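Local coordinates for type IV pilus assembly protein PilF (Thermus thermophilus HB8, PDB 5OIU) that binds ATP and, as a six-subunit AAA+ motor, probably couples its hydrolysis to the assembly of type IV pili, at residues C[74-83]-C[94-105]; C[18-28]-C[39-49]. All blocks are in the same frame, centred on the assembly; numbering follows the deposited sequence.

How the contacts relate
Both contacts belong to one six-stranded antiparallel sheet in the N-terminal part of the chain, a PAS-like arrangement as in related secretion ATPases. Contact 2 comes first along the chain and closes before contact 1 opens. It joins strands 26-31 and 36-42 toward one side of the sheet, with strand 45-52 at the margin, whereas contact 1 holds the hairpin 79-87/90-101 at the other margin. Strands 26-31 and 104-111 are neighbours and link the two. The centres of the two contacts lie about 19 Å apart, and their nearest atoms about 5 Å, without touching. Both reach the second subunit, while contact 1 also carries R82 to ATP, so one sheet serves subunit interface and nucleotide pocket.

Contact 1 of 2, residues C[74-83]-C[94-105]; sequences EKRLPQDGRV and LRLSTLPTVYGE. With ATP (adenosine-5'-triphosphate), chain Q.
V83 sets CG1 opposite its backbone N (chi1 176°), and L94 turns CG away from its carbonyl carbon (chi1 -55°), which brings V83 CG1 to 3.7 Å from L94 CD1. V83 CG2 rests on L96 CB. These branched residues make the apolar part of one face of an antiparallel beta hairpin, the face turned to helix 57-67, where V83 also touches M67 and L96 touches V64. Q79, G81 and V83 pair with T98, L96 and L94 through backbone bonds in both directions; the amide of V83 reaches L94 O at 2.7 Å. Prolines, lacking an N-H, suit the place where this pairing stops: P78 CB lies 4.1 Å from P100 CD.

The other face carries polar residues, as befits a subunit interface. D80 forms a salt bridge with R209 of the second subunit, and S97 OG bonds to Q210 of that subunit. R82, on the same face, is long enough to reach ATP. Its NH2 makes a weak bond of 2.6 Å to O2A of ATP and a longer weak one to O3G, while NH1 is held by D93. With an alanine in place of R82, D93 would probably lose its charge partner and the alpha and gamma phosphates this guanidinium.

Near the hairpin's start the K75 chain crosses E105 at about a right angle, laying CG 3.3 Å from E105 OE1. The ammonium goes to I72 O, and E105 OE2 has K65 as its salt-bridge partner. Q79 OE1 takes the N-H of N71. A single water gathers four groups: it donates to L77 O and to E105 OE2, 2.7 Å from each, and accepts from Q79 NE2 and, at 2.6 Å, from T98 OG1.

Contact 2 of 2, residues C[18-28]-C[39-49]; sequences EAFLQDASDIH and RLRIDGALRPY
L46 lays its CD1 methyl over one face of the H28 imidazole, 4.2 Å from the ring centroid, while its CD2 reaches H28 CD2 at 3.5 Å. Leucine suits the spot because its two branches can grip a flat ring; its CG also lies over the centre of the R41 guanidinium, 3.9 Å above the plane. H28 NE2 bonds to D211 of the second subunit.

R41 has CG trans to its own N (chi1 -158°) and bends at chi3, a course that carries the guanidinium round to G44, whose O lies in the guanidinium plane and takes a bond from NH1 at 2.8 Å. D26 OD2 stands at the edge of the group, 3.9 Å from NE in a long salt bridge, with carboxylate and guanidinium turned about 80° apart. S25 OG, lodged between its own N and carbonyl carbon (chi1 66°), is placed to donate to that same OD2 at 2.7 Å, coming from above the carboxylate plane. D26 also has a salt bridge to R110, and R41 has salt bridges to D211 and D213 of the second subunit.

A Schellman motif at D23 ends the helix and turns the chain into the hairpin strand. The small A24 then fits closely, its CB 3.9 Å from I42 CG1, and S25 N binds R41 O. G44 occupies a type I' turn between strands 36-42 and 45-52; glycine fits, since a CB would be jammed against D43 O.

On the face that carries I27 and L40, these two lie side by side against V15 of helix 6-22, the E18 side chain crosses that of Y49 at about a right angle, its CG meeting the tyrosine OH, and I27 also meets M109 and L111 of strand 104-111.

Contact 1 of 2, residues C[74-83]-C[94-105]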
loop_
_atom_site.group_PDB
_atom_site.type_symbol
_atom_site.label_atom_id
_atom_site.label_comp_id
_atom_site.label_asym_id
_atom_site.label_seq_id
_atom_site.Cartn_x
_atom_site.Cartn_y
_atom_site.Cartn_z
ATOM N N GLU C 74 -11.895 -29.387 -12.522
ATOM C CA GLU C 74 -10.841 -28.597 -13.155
ATOM C C GLU C 74 -9.973 -29.495 -14.031
ATOM O O GLU C 74 -9.253 -30.370 -13.533
ATOM C CB GLU C 74 -9.993 -27.896 -12.097
ATOM C CG GLU C 74 -8.775 -27.199 -12.674
ATOM C CD GLU C 74 -9.158 -26.046 -13.588
ATOM O OE1 GLU C 74 -9.564 -24.993 -13.060
ATOM O OE2 GLU C 74 -9.069 -26.193 -14.828
ATOM N N LYS C 75 -10.023 -29.279 -15.339
ATOM C CA LYS C 75 -9.201 -30.042 -16.258
ATOM C C LYS C 75 -8.260 -29.163 -17.064
ATOM O O LYS C 75 -7.445 -29.688 -17.826
ATOM C CB LYS C 75 -10.084 -30.876 -17.200
ATOM C CG LYS C 75 -10.948 -31.884 -16.480
ATOM C CD LYS C 75 -11.724 -32.758 -17.456
ATOM C CE LYS C 75 -12.239 -34.041 -16.792
ATOM N NZ LYS C 75 -12.992 -33.774 -15.517
ATOM N N ARG C 76 -8.329 -27.849 -16.907
ATOM C CA ARG C 76 -7.531 -26.954 -17.724
ATOM C C ARG C 76 -6.271 -26.466 -17.024
ATOM O O ARG C 76 -5.380 -25.932 -17.693
ATOM C CB ARG C 76 -8.385 -25.768 -18.173
ATOM C CG ARG C 76 -9.564 -26.185 -19.051
ATOM C CD ARG C 76 -10.405 -24.977 -19.457
ATOM N NE ARG C 76 -10.786 -24.203 -18.280
ATOM C CZ ARG C 76 -10.994 -22.891 -18.267
ATOM N NH1 ARG C 76 -10.869 -22.176 -19.383
ATOM N NH2 ARG C 76 -11.324 -22.297 -17.123
ATOM N N LEU C 77 -6.153 -26.673 -15.714
ATOM C CA LEU C 77 -4.962 -26.294 -14.974
ATOM C C LEU C 77 -4.306 -27.524 -14.350
ATOM O O LEU C 77 -4.979 -28.533 -14.108
ATOM C CB LEU C 77 -5.308 -25.286 -13.871
ATOM C CG LEU C 77 -5.685 -23.867 -14.300
ATOM C CD1 LEU C 77 -6.106 -23.051 -13.070
ATOM C CD2 LEU C 77 -4.546 -23.187 -15.067
ATOM N N PRO C 78 -3.000 -27.480 -14.078
ATOM C CA PRO C 78 -2.348 -28.616 -13.411
ATOM C C PRO C 78 -2.475 -28.534 -11.901
ATOM O O PRO C 78 -2.393 -27.460 -11.308
ATOM C CB PRO C 78 -0.882 -28.476 -13.846
ATOM C CG PRO C 78 -0.696 -27.012 -14.035
ATOM C CD PRO C 78 -2.033 -26.447 -14.490
ATOM N N GLN C 79 -2.661 -29.690 -11.262
ATOM C CA GLN C 79 -2.824 -29.766 -9.814
ATOM C C GLN C 79 -1.848 -30.784 -9.230
ATOM O O GLN C 79 -1.240 -31.573 -9.955
ATOM C CB GLN C 79 -4.276 -30.116 -9.455
ATOM C CG GLN C 79 -5.280 -29.555 -10.462
ATOM C CD GLN C 79 -6.658 -30.192 -10.373
ATOM O OE1 GLN C 79 -7.214 -30.355 -9.290
ATOM N NE2 GLN C 79 -7.218 -30.552 -11.529
ATOM N N ASP C 80 -1.697 -30.758 -7.901
ATOM C CA ASP C 80 -0.809 -31.657 -7.166
ATOM C C ASP C 80 -1.445 -32.105 -5.871
ATOM O O ASP C 80 -2.233 -31.385 -5.255
ATOM C CB ASP C 80 0.506 -31.022 -6.754
ATOM C CG ASP C 80 1.049 -30.163 -7.798
ATOM O OD1 ASP C 80 1.321 -30.749 -8.860
ATOM O OD2 ASP C 80 1.228 -28.943 -7.571
ATOM N N GLY C 81 -1.007 -33.266 -5.423
ATOM C CA GLY C 81 -1.466 -33.801 -4.165
ATOM C C GLY C 81 -0.682 -35.048 -3.839
ATOM O O GLY C 81 -0.119 -35.710 -4.721
ATOM N N ARG C 82 -0.647 -35.353 -2.555
ATOM C CA ARG C 82 -0.034 -36.583 -2.100
ATOM C C ARG C 82 -1.110 -37.644 -1.950
ATOM O O ARG C 82 -2.240 -37.347 -1.554
ATOM C CB ARG C 82 0.704 -36.390 -0.785
ATOM C CG ARG C 82 1.866 -37.312 -0.659
ATOM C CD ARG C 82 2.409 -37.294 0.722
ATOM N NE ARG C 82 3.404 -36.252 0.892
ATOM C CZ ARG C 82 4.500 -36.405 1.630
ATOM N NH1 ARG C 82 4.736 -37.567 2.226
ATOM N NH2 ARG C 82 5.367 -35.408 1.756
ATOM N N VAL C 83 -0.753 -38.875 -2.298
ATOM C CA VAL C 83 -1.634 -40.030 -2.211
ATOM C C VAL C 83 -1.023 -40.985 -1.200
ATOM O O VAL C 83 0.071 -41.517 -1.428
ATOM C CB VAL C 83 -1.801 -40.724 -3.573
ATOM C CG1 VAL C 83 -2.636 -41.968 -3.420
ATOM C CG2 VAL C 83 -2.415 -39.778 -4.613
ATOM N N LEU C 94 2.540 -41.566 -2.680
ATOM C CA LEU C 94 2.730 -41.152 -4.060
ATOM C C LEU C 94 2.576 -39.645 -4.185
ATOM O O LEU C 94 1.582 -39.079 -3.726
ATOM C CB LEU C 94 1.722 -41.859 -4.967
ATOM C CG LEU C 94 1.740 -43.378 -4.856
ATOM C CD1 LEU C 94 0.394 -43.925 -4.439
ATOM C CD2 LEU C 94 2.156 -43.936 -6.197
ATOM N N ARG C 95 3.571 -39.002 -4.791
ATOM C CA ARG C 95 3.443 -37.633 -5.291
ATOM C C ARG C 95 2.619 -37.668 -6.577
ATOM O O ARG C 95 3.051 -38.238 -7.580
ATOM C CB ARG C 95 4.836 -37.051 -5.534
ATOM C CG ARG C 95 4.941 -35.531 -5.635
ATOM C CD ARG C 95 4.790 -35.016 -7.075
ATOM N NE ARG C 95 5.645 -35.685 -8.074
ATOM C CZ ARG C 95 6.965 -35.523 -8.174
ATOM N NH1 ARG C 95 7.597 -34.727 -7.325
ATOM N NH2 ARG C 95 7.652 -36.170 -9.114
ATOM N N LEU C 96 1.429 -37.087 -6.559
ATOM C CA LEU C 96 0.566 -37.091 -7.730
ATOM C C LEU C 96 0.610 -35.738 -8.438
ATOM O O LEU C 96 0.647 -34.688 -7.791
ATOM C CB LEU C 96 -0.872 -37.434 -7.337
ATOM C CG LEU C 96 -1.905 -37.214 -8.453
ATOM C CD1 LEU C 96 -1.582 -38.026 -9.690
ATOM C CD2 LEU C 96 -3.303 -37.521 -7.977
ATOM N N SER C 97 0.621 -35.768 -9.774
ATOM C CA SER C 97 0.628 -34.558 -10.585
ATOM C C SER C 97 -0.225 -34.783 -11.819
ATOM O O SER C 97 -0.021 -35.769 -12.528
ATOM C CB SER C 97 2.052 -34.180 -10.993
ATOM O OG SER C 97 2.070 -33.493 -12.230
ATOM N N THR C 98 -1.193 -33.894 -12.067
ATOM C CA THR C 98 -2.010 -33.968 -13.271
ATOM C C THR C 98 -1.758 -32.740 -14.128
ATOM O O THR C 98 -1.722 -31.614 -13.625
ATOM C CB THR C 98 -3.515 -34.081 -12.975
ATOM O OG1 THR C 98 -3.990 -32.873 -12.372
ATOM C CG2 THR C 98 -3.807 -35.273 -12.077
ATOM N N LEU C 99 -1.600 -32.966 -15.430
ATOM C CA LEU C 99 -1.218 -31.928 -16.335
ATOM C C LEU C 99 -2.082 -32.026 -17.583
ATOM O O LEU C 99 -2.159 -33.106 -18.197
ATOM C CB LEU C 99 0.259 -32.059 -16.688
ATOM C CG LEU C 99 0.824 -31.111 -17.744
ATOM C CD1 LEU C 99 1.336 -29.839 -17.087
ATOM C CD2 LEU C 99 1.939 -31.804 -18.522
ATOM N N PRO C 100 -2.738 -30.936 -17.981
ATOM C CA PRO C 100 -3.451 -30.929 -19.265
ATOM C C PRO C 100 -2.485 -31.132 -20.423
ATOM O O PRO C 100 -1.390 -30.565 -20.442
ATOM C CB PRO C 100 -4.079 -29.527 -19.326
ATOM C CG PRO C 100 -3.769 -28.857 -18.024
ATOM C CD PRO C 100 -2.675 -29.605 -17.351
ATOM N N THR C 101 -2.903 -31.940 -21.395
ATOM C CA THR C 101 -2.191 -32.110 -22.650
ATOM C C THR C 101 -3.181 -32.005 -23.794
ATOM O O THR C 101 -4.384 -31.794 -23.602
ATOM C CB THR C 101 -1.453 -33.454 -22.750
ATOM O OG1 THR C 101 -2.408 -34.505 -22.960
ATOM C CG2 THR C 101 -0.650 -33.725 -21.495
ATOM N N VAL C 102 -2.652 -32.160 -25.005
ATOM C CA VAL C 102 -3.470 -32.088 -26.204
ATOM C C VAL C 102 -4.516 -33.191 -26.247
ATOM O O VAL C 102 -5.573 -33.010 -26.851
ATOM C CB VAL C 102 -2.536 -32.117 -27.430
ATOM C CG1 VAL C 102 -3.229 -32.705 -28.653
ATOM C CG2 VAL C 102 -1.994 -30.695 -27.691
ATOM N N TYR C 103 -4.269 -34.318 -25.581
ATOM C CA TYR C 103 -5.144 -35.477 -25.667
ATOM C C TYR C 103 -5.936 -35.733 -24.390
ATOM O O TYR C 103 -6.630 -36.754 -24.300
ATOM C CB TYR C 103 -4.320 -36.708 -26.033
ATOM C CG TYR C 103 -3.711 -36.630 -27.415
ATOM C CD1 TYR C 103 -4.490 -36.315 -28.527
ATOM C CD2 TYR C 103 -2.357 -36.868 -27.611
ATOM C CE1 TYR C 103 -3.943 -36.250 -29.794
ATOM C CE2 TYR C 103 -1.795 -36.802 -28.874
ATOM C CZ TYR C 103 -2.593 -36.498 -29.964
ATOM O OH TYR C 103 -2.029 -36.439 -31.215
ATOM N N GLY C 104 -5.870 -34.829 -23.413
ATOM C CA GLY C 104 -6.508 -34.999 -22.128
ATOM C C GLY C 104 -5.501 -34.780 -21.026
ATOM O O GLY C 104 -4.444 -34.180 -21.238
ATOM N N GLU C 105 -5.807 -35.280 -19.837
ATOM C CA GLU C 105 -4.947 -35.065 -18.681
ATOM C C GLU C 105 -3.971 -36.219 -18.504
ATOM O O GLU C 105 -4.362 -37.392 -18.513
ATOM C CB GLU C 105 -5.774 -34.884 -17.414
ATOM C CG GLU C 105 -6.643 -33.654 -17.469
ATOM C CD GLU C 105 -7.398 -33.448 -16.184
ATOM O OE1 GLU C 105 -8.506 -34.019 -16.060
ATOM O OE2 GLU C 105 -6.863 -32.743 -15.295
HETATM P PG ATP Q . 4.136 -31.740 2.384
HETATM O O1G ATP Q . 4.395 -30.511 1.519
HETATM O O2G ATP Q . 3.482 -31.430 3.714
HETATM O O3G ATP Q . 3.458 -32.882 1.672
HETATM P PB ATP Q . 6.643 -31.929 3.780
HETATM O O1B ATP Q . 7.181 -30.584 3.365
HETATM O O2B ATP Q . 6.043 -32.141 5.150
HETATM O O3B ATP Q . 5.572 -32.425 2.687
HETATM P PA ATP Q . 7.782 -34.428 4.401
HETATM O O1A ATP Q . 8.267 -34.461 5.825
HETATM O O2A ATP Q . 6.431 -35.024 4.086
HETATM O O3A ATP Q . 7.847 -32.987 3.685
HETATM O "O5'" ATP Q . 8.921 -35.232 3.608
HETATM C "C5'" ATP Q . 8.838 -35.487 2.207
HETATM C "C4'" ATP Q . 9.790 -36.640 1.919
HETATM O "O4'" ATP Q . 11.147 -36.256 2.166
HETATM C "C3'" ATP Q . 9.475 -37.808 2.833
HETATM O "O3'" ATP Q . 9.564 -38.968 1.984
HETATM C "C2'" ATP Q . 10.554 -37.718 3.908
HETATM O "O2'" ATP Q . 10.858 -38.968 4.555
HETATM C "C1'" ATP Q . 11.733 -37.092 3.159
HETATM N N9 ATP Q . 12.589 -36.248 4.016
HETATM C C8 ATP Q . 12.138 -35.258 4.817
HETATM N N7 ATP Q . 13.167 -34.656 5.469
HETATM C C5 ATP Q . 14.304 -35.265 5.096
HETATM C C6 ATP Q . 15.740 -35.113 5.418
HETATM N N6 ATP Q . 16.171 -34.174 6.299
HETATM N N1 ATP Q . 16.611 -35.942 4.805
HETATM C C2 ATP Q . 16.186 -36.875 3.928
HETATM N N3 ATP Q . 14.896 -37.069 3.586
HETATM C C4 ATP Q . 13.919 -36.310 4.128
HETATM O O HOH W 1 -5.485 -31.166 -13.638
#

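Contact 2 of 2, residues C[18-28]-C[39-49]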
loop_
_atom_site.group_PDB
_atom_site.type_symbol
_atom_site.label_atom_id
_atom_site.label_comp_id
_atom_site.label_asym_id
_atom_site.label_seq_id
_atom_site.Cartn_x
_atom_site.Cartn_y
_atom_site.Cartn_z
ATOM N N GLU C 18 1.653 -53.015 -8.871
ATOM C CA GLU C 18 2.760 -53.472 -9.706
ATOM C C GLU C 18 3.987 -52.565 -9.583
ATOM O O GLU C 18 5.117 -53.056 -9.437
ATOM C CB GLU C 18 2.320 -53.575 -11.168
ATOM C CG GLU C 18 1.746 -54.928 -11.560
ATOM C CD GLU C 18 2.726 -56.067 -11.398
ATOM O OE1 GLU C 18 3.947 -55.797 -11.255
ATOM O OE2 GLU C 18 2.273 -57.244 -11.432
ATOM N N ALA C 19 3.794 -51.242 -9.667
ATOM C CA ALA C 19 4.904 -50.308 -9.457
ATOM C C ALA C 19 5.618 -50.580 -8.134
ATOM O O ALA C 19 6.852 -50.678 -8.089
ATOM C CB ALA C 19 4.405 -48.859 -9.502
ATOM N N PHE C 20 4.851 -50.720 -7.044
ATOM C CA PHE C 20 5.456 -50.969 -5.737
ATOM C C PHE C 20 6.298 -52.246 -5.736
ATOM O O PHE C 20 7.456 -52.234 -5.305
ATOM C CB PHE C 20 4.373 -51.037 -4.659
ATOM C CG PHE C 20 4.913 -51.279 -3.282
ATOM C CD1 PHE C 20 5.600 -50.277 -2.607
ATOM C CD2 PHE C 20 4.745 -52.517 -2.660
ATOM C CE1 PHE C 20 6.106 -50.492 -1.336
ATOM C CE2 PHE C 20 5.240 -52.741 -1.371
ATOM C CZ PHE C 20 5.927 -51.732 -0.713
ATOM N N LEU C 21 5.735 -53.361 -6.208
ATOM C CA LEU C 21 6.526 -54.594 -6.291
ATOM C C LEU C 21 7.676 -54.480 -7.292
ATOM O O LEU C 21 8.746 -55.063 -7.079
ATOM C CB LEU C 21 5.635 -55.768 -6.667
ATOM C CG LEU C 21 4.453 -56.023 -5.740
ATOM C CD1 LEU C 21 3.434 -56.911 -6.437
ATOM C CD2 LEU C 21 4.923 -56.633 -4.415
ATOM N N GLN C 22 7.483 -53.749 -8.390
ATOM C CA GLN C 22 8.569 -53.568 -9.348
ATOM C C GLN C 22 9.750 -52.800 -8.769
ATOM O O GLN C 22 10.844 -52.851 -9.353
ATOM C CB GLN C 22 8.070 -52.816 -10.583
ATOM C CG GLN C 22 7.483 -53.714 -11.621
ATOM C CD GLN C 22 8.391 -54.881 -11.897
ATOM O OE1 GLN C 22 9.624 -54.725 -11.997
ATOM N NE2 GLN C 22 7.799 -56.065 -12.005
ATOM N N ASP C 23 9.543 -52.085 -7.650
ATOM C CA ASP C 23 10.434 -51.011 -7.211
ATOM C C ASP C 23 10.520 -49.878 -8.248
ATOM O O ASP C 23 11.524 -49.176 -8.345
ATOM C CB ASP C 23 11.824 -51.555 -6.868
ATOM C CG ASP C 23 12.389 -50.942 -5.617
ATOM O OD1 ASP C 23 12.644 -49.714 -5.629
ATOM O OD2 ASP C 23 12.565 -51.686 -4.617
ATOM N N ALA C 24 9.455 -49.668 -9.015
ATOM C CA ALA C 24 9.413 -48.558 -9.958
ATOM C C ALA C 24 9.347 -47.216 -9.234
ATOM O O ALA C 24 8.721 -47.073 -8.174
ATOM C CB ALA C 24 8.212 -48.689 -10.892
ATOM N N SER C 25 9.983 -46.215 -9.836
ATOM C CA SER C 25 10.057 -44.900 -9.220
ATOM C C SER C 25 8.908 -43.980 -9.618
ATOM O O SER C 25 8.550 -43.102 -8.832
ATOM C CB SER C 25 11.387 -44.231 -9.563
ATOM O OG SER C 25 11.442 -43.959 -10.939
ATOM N N ASP C 26 8.315 -44.149 -10.800
ATOM C CA ASP C 26 7.250 -43.254 -11.253
ATOM C C ASP C 26 6.265 -44.014 -12.138
ATOM O O ASP C 26 6.629 -44.984 -12.812
ATOM C CB ASP C 26 7.818 -42.048 -12.027
ATOM C CG ASP C 26 8.946 -41.329 -11.270
ATOM O OD1 ASP C 26 8.624 -40.469 -10.427
ATOM O OD2 ASP C 26 10.153 -41.619 -11.493
ATOM N N ILE C 27 5.020 -43.541 -12.150
ATOM C CA ILE C 27 3.947 -44.083 -12.986
ATOM C C ILE C 27 3.419 -42.964 -13.867
ATOM O O ILE C 27 2.948 -41.938 -13.350
ATOM C CB ILE C 27 2.797 -44.649 -12.142
ATOM C CG1 ILE C 27 3.290 -45.650 -11.112
ATOM C CG2 ILE C 27 1.750 -45.257 -13.018
ATOM C CD1 ILE C 27 2.155 -46.166 -10.253
ATOM N N HIS C 28 3.461 -43.167 -15.188
ATOM C CA HIS C 28 2.977 -42.191 -16.168
ATOM C C HIS C 28 1.735 -42.720 -16.869
ATOM O O HIS C 28 1.780 -43.795 -17.484
ATOM C CB HIS C 28 4.029 -41.884 -17.233
ATOM C CG HIS C 28 5.280 -41.280 -16.690
ATOM N ND1 HIS C 28 5.766 -40.067 -17.126
ATOM C CD2 HIS C 28 6.160 -41.733 -15.765
ATOM C CE1 HIS C 28 6.889 -39.794 -16.486
ATOM N NE2 HIS C 28 7.154 -40.790 -15.658
ATOM N N ARG C 39 3.094 -46.058 -18.537
ATOM C CA ARG C 39 4.510 -46.382 -18.470
ATOM C C ARG C 39 4.962 -46.365 -17.018
ATOM O O ARG C 39 4.415 -45.624 -16.190
ATOM C CB ARG C 39 5.352 -45.397 -19.298
ATOM C CG ARG C 39 4.996 -45.322 -20.797
ATOM C CD ARG C 39 5.205 -43.890 -21.370
ATOM N NE ARG C 39 6.569 -43.665 -21.861
ATOM C CZ ARG C 39 7.047 -42.482 -22.249
ATOM N NH1 ARG C 39 6.277 -41.401 -22.217
ATOM N NH2 ARG C 39 8.305 -42.377 -22.677
ATOM N N LEU C 40 5.967 -47.192 -16.713
ATOM C CA LEU C 40 6.620 -47.228 -15.408
ATOM C C LEU C 40 8.081 -46.863 -15.602
ATOM O O LEU C 40 8.723 -47.390 -16.515
ATOM C CB LEU C 40 6.522 -48.627 -14.767
ATOM C CG LEU C 40 5.151 -49.284 -14.515
ATOM C CD1 LEU C 40 5.264 -50.644 -13.797
ATOM C CD2 LEU C 40 4.228 -48.362 -13.718
ATOM N N ARG C 41 8.622 -45.976 -14.757
ATOM C CA ARG C 41 10.079 -45.815 -14.709
ATOM C C ARG C 41 10.702 -46.875 -13.785
ATOM O O ARG C 41 10.473 -46.880 -12.563
ATOM C CB ARG C 41 10.489 -44.410 -14.274
ATOM C CG ARG C 41 11.923 -44.086 -14.745
ATOM C CD ARG C 41 12.434 -42.694 -14.365
ATOM N NE ARG C 41 11.694 -41.620 -15.033
ATOM C CZ ARG C 41 12.016 -41.132 -16.226
ATOM N NH1 ARG C 41 13.070 -41.630 -16.874
ATOM N NH2 ARG C 41 11.295 -40.143 -16.762
ATOM N N ILE C 42 11.500 -47.764 -14.375
ATOM C CA ILE C 42 12.263 -48.789 -13.668
ATOM C C ILE C 42 13.741 -48.563 -13.956
ATOM O O ILE C 42 14.144 -48.488 -15.123
ATOM C CB ILE C 42 11.837 -50.206 -14.099
ATOM C CG1 ILE C 42 10.479 -50.566 -13.494
ATOM C CG2 ILE C 42 12.914 -51.240 -13.757
ATOM C CD1 ILE C 42 9.664 -51.462 -14.395
ATOM N N ASP C 43 14.543 -48.441 -12.896
ATOM C CA ASP C 43 15.989 -48.226 -13.024
ATOM C C ASP C 43 16.327 -47.075 -13.972
ATOM O O ASP C 43 17.258 -47.149 -14.769
ATOM C CB ASP C 43 16.693 -49.504 -13.475
ATOM C CG ASP C 43 16.481 -50.666 -12.516
ATOM O OD1 ASP C 43 16.108 -50.451 -11.341
ATOM O OD2 ASP C 43 16.705 -51.809 -12.943
ATOM N N GLY C 44 15.581 -45.984 -13.886
ATOM C CA GLY C 44 15.879 -44.833 -14.698
ATOM C C GLY C 44 15.153 -44.772 -16.027
ATOM O O GLY C 44 14.953 -43.678 -16.548
ATOM N N ALA C 45 14.743 -45.911 -16.588
ATOM C CA ALA C 45 14.171 -45.934 -17.930
ATOM C C ALA C 45 12.673 -46.181 -17.876
ATOM O O ALA C 45 12.194 -47.004 -17.091
ATOM C CB ALA C 45 14.833 -47.000 -18.805
ATOM N N LEU C 46 11.935 -45.448 -18.708
ATOM C CA LEU C 46 10.503 -45.663 -18.835
ATOM C C LEU C 46 10.250 -46.875 -19.723
ATOM O O LEU C 46 10.819 -46.996 -20.817
ATOM C CB LEU C 46 9.817 -44.419 -19.406
ATOM C CG LEU C 46 9.580 -43.307 -18.379
ATOM C CD1 LEU C 46 9.171 -42.013 -19.055
ATOM C CD2 LEU C 46 8.530 -43.739 -17.349
ATOM N N ARG C 47 9.417 -47.786 -19.235
ATOM C CA ARG C 47 9.070 -48.978 -19.981
ATOM C C ARG C 47 7.561 -49.048 -20.151
ATOM O O ARG C 47 6.810 -48.597 -19.278
ATOM C CB ARG C 47 9.576 -50.237 -19.262
ATOM C CG ARG C 47 11.054 -50.188 -18.905
ATOM C CD ARG C 47 11.935 -50.454 -20.116
ATOM N NE ARG C 47 13.351 -50.469 -19.750
ATOM C CZ ARG C 47 14.360 -50.193 -20.582
ATOM N NH1 ARG C 47 14.120 -49.877 -21.859
ATOM N NH2 ARG C 47 15.619 -50.226 -20.128
ATOM N N PRO C 48 7.084 -49.606 -21.263
ATOM C CA PRO C 48 5.632 -49.703 -21.482
ATOM C C PRO C 48 5.033 -50.817 -20.630
ATOM O O PRO C 48 5.406 -51.989 -20.756
ATOM C CB PRO C 48 5.522 -50.010 -22.979
ATOM C CG PRO C 48 6.820 -50.792 -23.275
ATOM C CD PRO C 48 7.869 -50.199 -22.365
ATOM N N TYR C 49 4.114 -50.438 -19.743
ATOM C CA TYR C 49 3.378 -51.370 -18.892
ATOM C C TYR C 49 2.137 -51.926 -19.592
ATOM O O TYR C 49 1.969 -53.146 -19.704
ATOM C CB TYR C 49 2.959 -50.675 -17.590
ATOM C CG TYR C 49 2.090 -51.532 -16.692
ATOM C CD1 TYR C 49 2.588 -52.703 -16.134
ATOM C CD2 TYR C 49 0.783 -51.174 -16.393
ATOM C CE1 TYR C 49 1.814 -53.491 -15.297
ATOM C CE2 TYR C 49 -0.003 -51.964 -15.552
ATOM C CZ TYR C 49 0.524 -53.125 -15.018
ATOM O OH TYR C 49 -0.215 -53.944 -14.197
#